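Local coordinates for Alpha/beta hydrolase fold protein (PDB 3R0V) that probably acts as a hydrolase on a substrate not yet established, and holds a D-malate molecule in its pocket in the crystal, at residues 167-171 / 172-176; 69-72 / 73-77; 160-163 / 164-167. One frame throughout, in Å; residues are numbered along the deposited sequence.

Overall arrangement
Contacts 1 and 3 hold the two ends of helix 163-170, and they share A167. Contact 3 starts the helix; contact 1 ends it and leads into helix 175-180. Both lie at the surface, about 11 Å apart between centres, and each presses one buried residue toward helix 147-158. Contact 2 stands apart, about 29 Å from contact 1 and 30 Å from contact 3 between centres. It opens helix 71-84 and is partly buried. The chemistry differs accordingly. Contacts 1 and 3 join apolar side chains over backbone bonds near the malate pocket. In contact 2 carboxylates carry most of the polar side-chain contacts, meeting a tyrosine hydroxyl, a guanidinium group and a water.

Contact 1: 167-171 / 172-176; sequences AQMQQ and APMWP
Q170 lays its CG over one face of the W175 six-membered ring. The carbon is 3.3 Å from the ring centroid and close to the ring normal, a CH-pi contact. Q170 is modelled in two conformers, so this contact is certain only for the one described. Its chain runs alongside the indole and points the same way. Its amide plane is turned 74° from the ring, so the two do not stack. W175 reaches back to the helix end because its CG lies opposite its own N (chi1 -167°). M169 adds CB, 3.9 Å from W175 CZ3. Further out, M169 CE meets M174 SE at 3.4 Å. Both are selenomethionines, and a bend at chi3 (72°) sets the M169 methyl there.

The backbone positions these groups. A172 N bonds to M169 O at 3.0 Å as helix 163-170 runs out. A type I turn from A172 to W175 follows, with W175 N bonded to A172 O at 3.2 Å. One water bridges the bend, donating to Q170 O at 2.9 Å and to A172 O at 2.6 Å.

Outside the contact, W175 packs on V151 and T152 of helix 147-158, and its NE1 makes a weak bond to E179. M169 touches M155, which lines the malate pocket. The M169 side chain itself is about 6 Å from the bound D-malate. Apolar contacts and a CH-pi contact thus pack the turn between the helices near the ligand, while the water bonds two carbonyls at the bend.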
loop_
_atom_site.group_PDB
_atom_site.type_symbol
_atom_site.label_atom_id
_atom_site.label_comp_id
_atom_site.label_asym_id
_atom_site.label_seq_id
_atom_site.Cartn_x
_atom_site.Cartn_y
_atom_site.Cartn_z
ATOM N N ALA A 167 -0.023 9.771 -18.825
ATOM C CA ALA A 167 -1.037 10.233 -19.759
ATOM C C ALA A 167 -1.952 9.081 -20.168
ATOM O O ALA A 167 -3.152 9.267 -20.340
ATOM C CB ALA A 167 -0.385 10.892 -20.976
ATOM N N GLN A 168 -1.385 7.890 -20.325
ATOM C CA GLN A 168 -2.179 6.708 -20.645
ATOM C C GLN A 168 -3.145 6.355 -19.510
ATOM O O GLN A 168 -4.303 6.018 -19.759
ATOM C CB GLN A 168 -1.268 5.519 -20.954
ATOM C CG GLN A 168 -2.019 4.290 -21.422
ATOM C CD GLN A 168 -2.849 4.561 -22.656
ATOM O OE1 GLN A 168 -2.423 5.278 -23.561
ATOM N NE2 GLN A 168 -4.050 3.990 -22.698
HETATM N N MSE A 169 -2.674 6.439 -18.266
HETATM C CA MSE A 169 -3.558 6.200 -17.113
HETATM C C MSE A 169 -4.771 7.128 -17.129
HETATM O O MSE A 169 -5.872 6.740 -16.737
HETATM C CB MSE A 169 -2.819 6.404 -15.792
HETATM C CG MSE A 169 -1.521 5.654 -15.635
HETATM SE SE MSE A 169 -0.801 5.994 -13.860
HETATM C CE MSE A 169 -2.096 4.923 -12.881
ATOM N N GLN A 170 -4.562 8.365 -17.560
ATOM C CA GLN A 170 -5.625 9.363 -17.600
ATOM C C GLN A 170 -6.739 8.960 -18.560
ATOM O O GLN A 170 -7.868 9.442 -18.458
ATOM C CB GLN A 170 -5.050 10.720 -18.004
ATOM C CG GLN A 170 -4.127 11.303 -16.961
ATOM C CD GLN A 170 -3.162 12.330 -17.517
ATOM O OE1 GLN A 170 -3.201 12.668 -18.703
ATOM N NE2 GLN A 170 -2.270 12.815 -16.662
ATOM N N GLN A 171 -6.409 8.081 -19.499
ATOM C CA GLN A 171 -7.372 7.612 -20.486
ATOM C C GLN A 171 -8.105 6.361 -20.007
ATOM O O GLN A 171 -9.068 5.926 -20.633
ATOM C CB GLN A 171 -6.670 7.322 -21.818
ATOM C CG GLN A 171 -5.998 8.532 -22.448
ATOM C CD GLN A 171 -6.995 9.566 -22.922
ATOM O OE1 GLN A 171 -8.198 9.310 -22.964
ATOM N NE2 GLN A 171 -6.501 10.744 -23.286
ATOM N N ALA A 172 -7.648 5.785 -18.899
ATOM C CA ALA A 172 -8.195 4.520 -18.417
ATOM C C ALA A 172 -9.406 4.710 -17.506
ATOM O O ALA A 172 -9.590 5.778 -16.919
ATOM C CB ALA A 172 -7.132 3.721 -17.699
ATOM N N PRO A 173 -10.239 3.667 -17.388
ATOM C CA PRO A 173 -11.392 3.714 -16.483
ATOM C C PRO A 173 -11.014 3.951 -15.018
ATOM O O PRO A 173 -11.862 4.414 -14.263
ATOM C CB PRO A 173 -12.021 2.326 -16.653
ATOM C CG PRO A 173 -11.630 1.909 -18.039
ATOM C CD PRO A 173 -10.238 2.449 -18.221
HETATM N N MSE A 174 -9.775 3.651 -14.634
HETATM C CA MSE A 174 -9.302 3.850 -13.259
HETATM C C MSE A 174 -9.242 5.318 -12.822
HETATM O O MSE A 174 -9.287 5.627 -11.622
HETATM C CB MSE A 174 -7.894 3.257 -13.113
HETATM C CG MSE A 174 -6.899 3.779 -14.170
HETATM SE SE MSE A 174 -5.010 3.437 -13.785
HETATM C CE MSE A 174 -5.241 2.078 -12.417
ATOM N N TRP A 175 -9.119 6.223 -13.787
ATOM C CA TRP A 175 -8.745 7.596 -13.465
ATOM C C TRP A 175 -9.767 8.356 -12.605
ATOM O O TRP A 175 -9.381 8.978 -11.619
ATOM C CB TRP A 175 -8.374 8.373 -14.728
ATOM C CG TRP A 175 -7.693 9.687 -14.451
ATOM C CD1 TRP A 175 -8.274 10.920 -14.429
ATOM C CD2 TRP A 175 -6.303 9.890 -14.172
ATOM N NE1 TRP A 175 -7.330 11.883 -14.165
ATOM C CE2 TRP A 175 -6.112 11.278 -13.999
ATOM C CE3 TRP A 175 -5.198 9.039 -14.068
ATOM C CZ2 TRP A 175 -4.863 11.835 -13.716
ATOM C CZ3 TRP A 175 -3.946 9.598 -13.783
ATOM C CH2 TRP A 175 -3.796 10.991 -13.626
ATOM N N PRO A 176 -11.067 8.317 -12.960
ATOM C CA PRO A 176 -12.014 9.046 -12.104
ATOM C C PRO A 176 -11.999 8.584 -10.639
ATOM O O PRO A 176 -12.122 9.428 -9.744
ATOM C CB PRO A 176 -13.373 8.753 -12.749
ATOM C CG PRO A 176 -13.055 8.456 -14.179
ATOM C CD PRO A 176 -11.719 7.756 -14.161
HETATM O O HOH W 1 -10.364 8.132 -17.712
#

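Contact 2: 69-72 / 73-77; sequences YAVE and REIED
The Y69 ring meets the E74 carboxylate at its edge, near the ring plane. The two planes stand 74° apart. Y69 OH donates to E74 OE1 at 2.6 Å, on the anti lone pair of that oxygen. The R73 guanidinium has E72 CB over one face. At its edge, in plane, lies the E76 carboxylate. R73 grips it side-on: NE bonds to E76 OE1 at 2.8 Å, in a salt bridge, and NH1 to E76 OE2 at 3.0 Å. The second bond is nearly straight, at 175°. Bends at chi2 and chi3 fold R73 back over E72, and the extended E76 side chain reaches back one turn to meet it.

E72 and E76 bring like charges close, with OE2 to OE2 at 4.4 Å. A water donates to both oxygens and probably eases the repulsion; R73, paired with E76, may do so too. In the backbone, R73 N bonds to A70 O at 2.9 Å, and I75 N to V71 O at 3.1 Å.

E74 OE1 has a second partner in R57, a salt bridge. The Y69 ring stacks with Y187 and its side chain touches A190 and V191, all on helix 185-192. On helix 96-106, V71 packs against L103, and both E74 and I75 against L100. The start of helix 71-84 thus packs against both helices, while R73 and E76 touch loop residues D11 and S9.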
loop_
_atom_site.group_PDB
_atom_site.type_symbol
_atom_site.label_atom_id
_atom_site.label_comp_id
_atom_site.label_asym_id
_atom_site.label_seq_id
_atom_site.Cartn_x
_atom_site.Cartn_y
_atom_site.Cartn_z
ATOM N N TYR A 69 -5.388 14.315 10.484
ATOM C CA TYR A 69 -4.711 13.122 10.030
ATOM C C TYR A 69 -3.469 12.866 10.877
ATOM O O TYR A 69 -2.767 13.797 11.270
ATOM C CB TYR A 69 -4.310 13.232 8.552
ATOM C CG TYR A 69 -3.613 11.965 8.120
ATOM C CD1 TYR A 69 -4.342 10.841 7.756
ATOM C CD2 TYR A 69 -2.234 11.880 8.140
ATOM C CE1 TYR A 69 -3.706 9.667 7.411
ATOM C CE2 TYR A 69 -1.584 10.721 7.805
ATOM C CZ TYR A 69 -2.324 9.623 7.432
ATOM O OH TYR A 69 -1.658 8.474 7.112
ATOM N N ALA A 70 -3.203 11.594 11.158
ATOM C CA ALA A 70 -1.915 11.156 11.677
ATOM C C ALA A 70 -1.708 9.740 11.180
ATOM O O ALA A 70 -2.674 8.985 11.038
ATOM C CB ALA A 70 -1.894 11.189 13.209
ATOM N N VAL A 71 -0.455 9.381 10.906
ATOM C CA VAL A 71 -0.144 8.019 10.493
ATOM C C VAL A 71 -0.654 7.023 11.542
ATOM O O VAL A 71 -1.166 5.959 11.191
ATOM C CB VAL A 71 1.368 7.824 10.214
ATOM C CG1 VAL A 71 1.673 6.385 9.813
ATOM C CG2 VAL A 71 1.840 8.790 9.128
ATOM N N GLU A 72 -0.549 7.377 12.824
ATOM C CA GLU A 72 -1.028 6.498 13.889
ATOM C C GLU A 72 -2.507 6.145 13.724
ATOM O O GLU A 72 -2.928 5.041 14.084
ATOM C CB GLU A 72 -0.768 7.127 15.259
ATOM C CG GLU A 72 -0.933 6.156 16.425
ATOM C CD GLU A 72 0.254 5.215 16.565
ATOM O OE1 GLU A 72 1.359 5.542 16.067
ATOM O OE2 GLU A 72 0.082 4.143 17.185
ATOM N N ARG A 73 -3.299 7.067 13.182
ATOM C CA ARG A 73 -4.712 6.764 12.966
ATOM C C ARG A 73 -4.873 5.639 11.945
ATOM O O ARG A 73 -5.758 4.802 12.109
ATOM C CB ARG A 73 -5.520 7.991 12.521
ATOM C CG ARG A 73 -5.471 9.176 13.475
ATOM C CD ARG A 73 -6.194 8.887 14.801
ATOM N NE ARG A 73 -5.300 8.280 15.780
ATOM C CZ ARG A 73 -4.368 8.948 16.452
ATOM N NH1 ARG A 73 -3.607 8.311 17.335
ATOM N NH2 ARG A 73 -4.192 10.251 16.246
ATOM N N GLU A 74 -4.051 5.620 10.894
ATOM C CA GLU A 74 -4.163 4.538 9.911
ATOM C C GLU A 74 -3.634 3.198 10.430
ATOM O O GLU A 74 -4.124 2.138 10.026
ATOM C CB GLU A 74 -3.505 4.913 8.581
ATOM C CG GLU A 74 -4.171 6.125 7.938
ATOM C CD GLU A 74 -4.075 6.106 6.422
ATOM O OE1 GLU A 74 -3.132 6.702 5.863
ATOM O OE2 GLU A 74 -4.933 5.472 5.782
ATOM N N ILE A 75 -2.654 3.236 11.324
ATOM C CA ILE A 75 -2.234 2.015 12.011
ATOM C C ILE A 75 -3.404 1.503 12.861
ATOM O O ILE A 75 -3.697 0.303 12.863
ATOM C CB ILE A 75 -0.984 2.265 12.861
ATOM C CG1 ILE A 75 0.193 2.610 11.944
ATOM C CG2 ILE A 75 -0.651 1.043 13.730
ATOM C CD1 ILE A 75 1.452 3.047 12.705
ATOM N N GLU A 76 -4.102 2.408 13.550
ATOM C CA GLU A 76 -5.266 2.027 14.337
ATOM C C GLU A 76 -6.390 1.493 13.445
ATOM O O GLU A 76 -7.112 0.563 13.833
ATOM C CB GLU A 76 -5.736 3.212 15.182
ATOM C CG GLU A 76 -4.735 3.576 16.278
ATOM C CD GLU A 76 -4.942 4.969 16.866
ATOM O OE1 GLU A 76 -5.930 5.654 16.524
ATOM O OE2 GLU A 76 -4.100 5.377 17.691
ATOM N N ASP A 77 -6.540 2.060 12.248
ATOM C CA ASP A 77 -7.536 1.534 11.312
ATOM C C ASP A 77 -7.210 0.078 10.967
ATOM O O ASP A 77 -8.085 -0.791 10.981
ATOM C CB ASP A 77 -7.608 2.354 10.013
ATOM C CG ASP A 77 -8.057 3.797 10.229
ATOM O OD1 ASP A 77 -8.730 4.097 11.232
ATOM O OD2 ASP A 77 -7.742 4.637 9.360
HETATM O O HOH W 2 -2.132 3.552 18.376
#

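Contact 3: 160-163 / 164-167; sequences GVPP and DLVA
V161 and V166 make the tight part of this helix start. V161 CG1 is 3.5 Å from V166 CG2, and 3.8 Å from L165 CB. A chi1 of -179° swings V161 CG1 away from its own N and toward the first turn, so one methyl fits against both residues. V166 CG2 also lies close to the P162 carbonyl.

That carbonyl takes two N-H groups of the turn. P162 holds the N-cap position, and its O takes V166 N at 3.3 Å, in the carbonyl plane. L165 N reaches the same oxygen at 3.2 Å, but only weakly. A167 N bonds to P163 O at 2.9 Å, which carries the helix on. P163 stands in the first turn, where a proline N with no hydrogen costs no helix bond.

The outer side is looser, with P162 CD and L165 CD1 4.3 Å apart. D164 is exposed and makes one close touch. A chi1 of 66° turns its carboxylate back toward P162, with OD2 3.3 Å from P162 CB.

On the inner side the contact faces helix 147-158. V166 packs on T152, M155 and T156 of that helix, and the backbone of V161 is hydrogen-bonded to M155. The V161 side chain lies about 5 Å from the bound D-malate. The short link between helices 147-158 and 163-170 therefore runs beside the ligand pocket.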
loop_
_atom_site.group_PDB
_atom_site.type_symbol
_atom_site.label_atom_id
_atom_site.label_comp_id
_atom_site.label_asym_id
_atom_site.label_seq_id
_atom_site.Cartn_x
_atom_site.Cartn_y
_atom_site.Cartn_z
ATOM N N GLY A 160 7.899 9.141 -9.719
ATOM C CA GLY A 160 8.811 9.051 -10.854
ATOM C C GLY A 160 8.337 8.298 -12.087
ATOM O O GLY A 160 9.157 7.750 -12.822
ATOM N N VAL A 161 7.031 8.263 -12.324
ATOM C CA VAL A 161 6.486 7.581 -13.493
ATOM C C VAL A 161 6.655 8.495 -14.703
ATOM O O VAL A 161 6.392 9.693 -14.612
ATOM C CB VAL A 161 4.994 7.266 -13.301
ATOM C CG1 VAL A 161 4.438 6.536 -14.515
ATOM C CG2 VAL A 161 4.771 6.452 -12.026
ATOM N N PRO A 162 7.129 7.953 -15.836
ATOM C CA PRO A 162 7.294 8.802 -17.029
ATOM C C PRO A 162 5.976 9.383 -17.543
ATOM O O PRO A 162 4.920 8.764 -17.387
ATOM C CB PRO A 162 7.909 7.846 -18.058
ATOM C CG PRO A 162 8.626 6.819 -17.222
ATOM C CD PRO A 162 7.761 6.632 -15.997
ATOM N N PRO A 163 6.027 10.579 -18.150
ATOM C CA PRO A 163 4.807 11.267 -18.598
ATOM C C PRO A 163 3.924 10.454 -19.551
ATOM O O PRO A 163 2.701 10.585 -19.491
ATOM C CB PRO A 163 5.349 12.516 -19.305
ATOM C CG PRO A 163 6.635 12.793 -18.616
ATOM C CD PRO A 163 7.221 11.430 -18.303
ATOM N N ASP A 164 4.527 9.638 -20.415
ATOM C CA ASP A 164 3.732 8.835 -21.340
ATOM C C ASP A 164 2.826 7.831 -20.629
ATOM O O ASP A 164 1.670 7.677 -20.999
ATOM C CB ASP A 164 4.609 8.151 -22.405
ATOM C CG ASP A 164 5.543 7.111 -21.825
ATOM O OD1 ASP A 164 5.556 5.980 -22.354
ATOM O OD2 ASP A 164 6.267 7.415 -20.855
ATOM N N LEU A 165 3.340 7.165 -19.599
ATOM C CA LEU A 165 2.523 6.189 -18.878
ATOM C C LEU A 165 1.427 6.886 -18.090
ATOM O O LEU A 165 0.309 6.384 -18.008
ATOM C CB LEU A 165 3.376 5.311 -17.967
ATOM C CG LEU A 165 4.412 4.436 -18.679
ATOM C CD1 LEU A 165 5.173 3.611 -17.646
ATOM C CD2 LEU A 165 3.763 3.536 -19.732
ATOM N N VAL A 166 1.735 8.060 -17.538
ATOM C CA VAL A 166 0.742 8.772 -16.750
ATOM C C VAL A 166 -0.383 9.273 -17.648
ATOM O O VAL A 166 -1.559 9.187 -17.299
ATOM C CB VAL A 166 1.364 9.921 -15.940
ATOM C CG1 VAL A 166 0.307 10.589 -15.066
ATOM C CG2 VAL A 166 2.491 9.393 -15.069
ATOM N N ALA A 167 -0.023 9.771 -18.825
ATOM C CA ALA A 167 -1.037 10.233 -19.759
ATOM C C ALA A 167 -1.952 9.081 -20.168
ATOM O O ALA A 167 -3.152 9.267 -20.340
ATOM C CB ALA A 167 -0.385 10.892 -20.976
#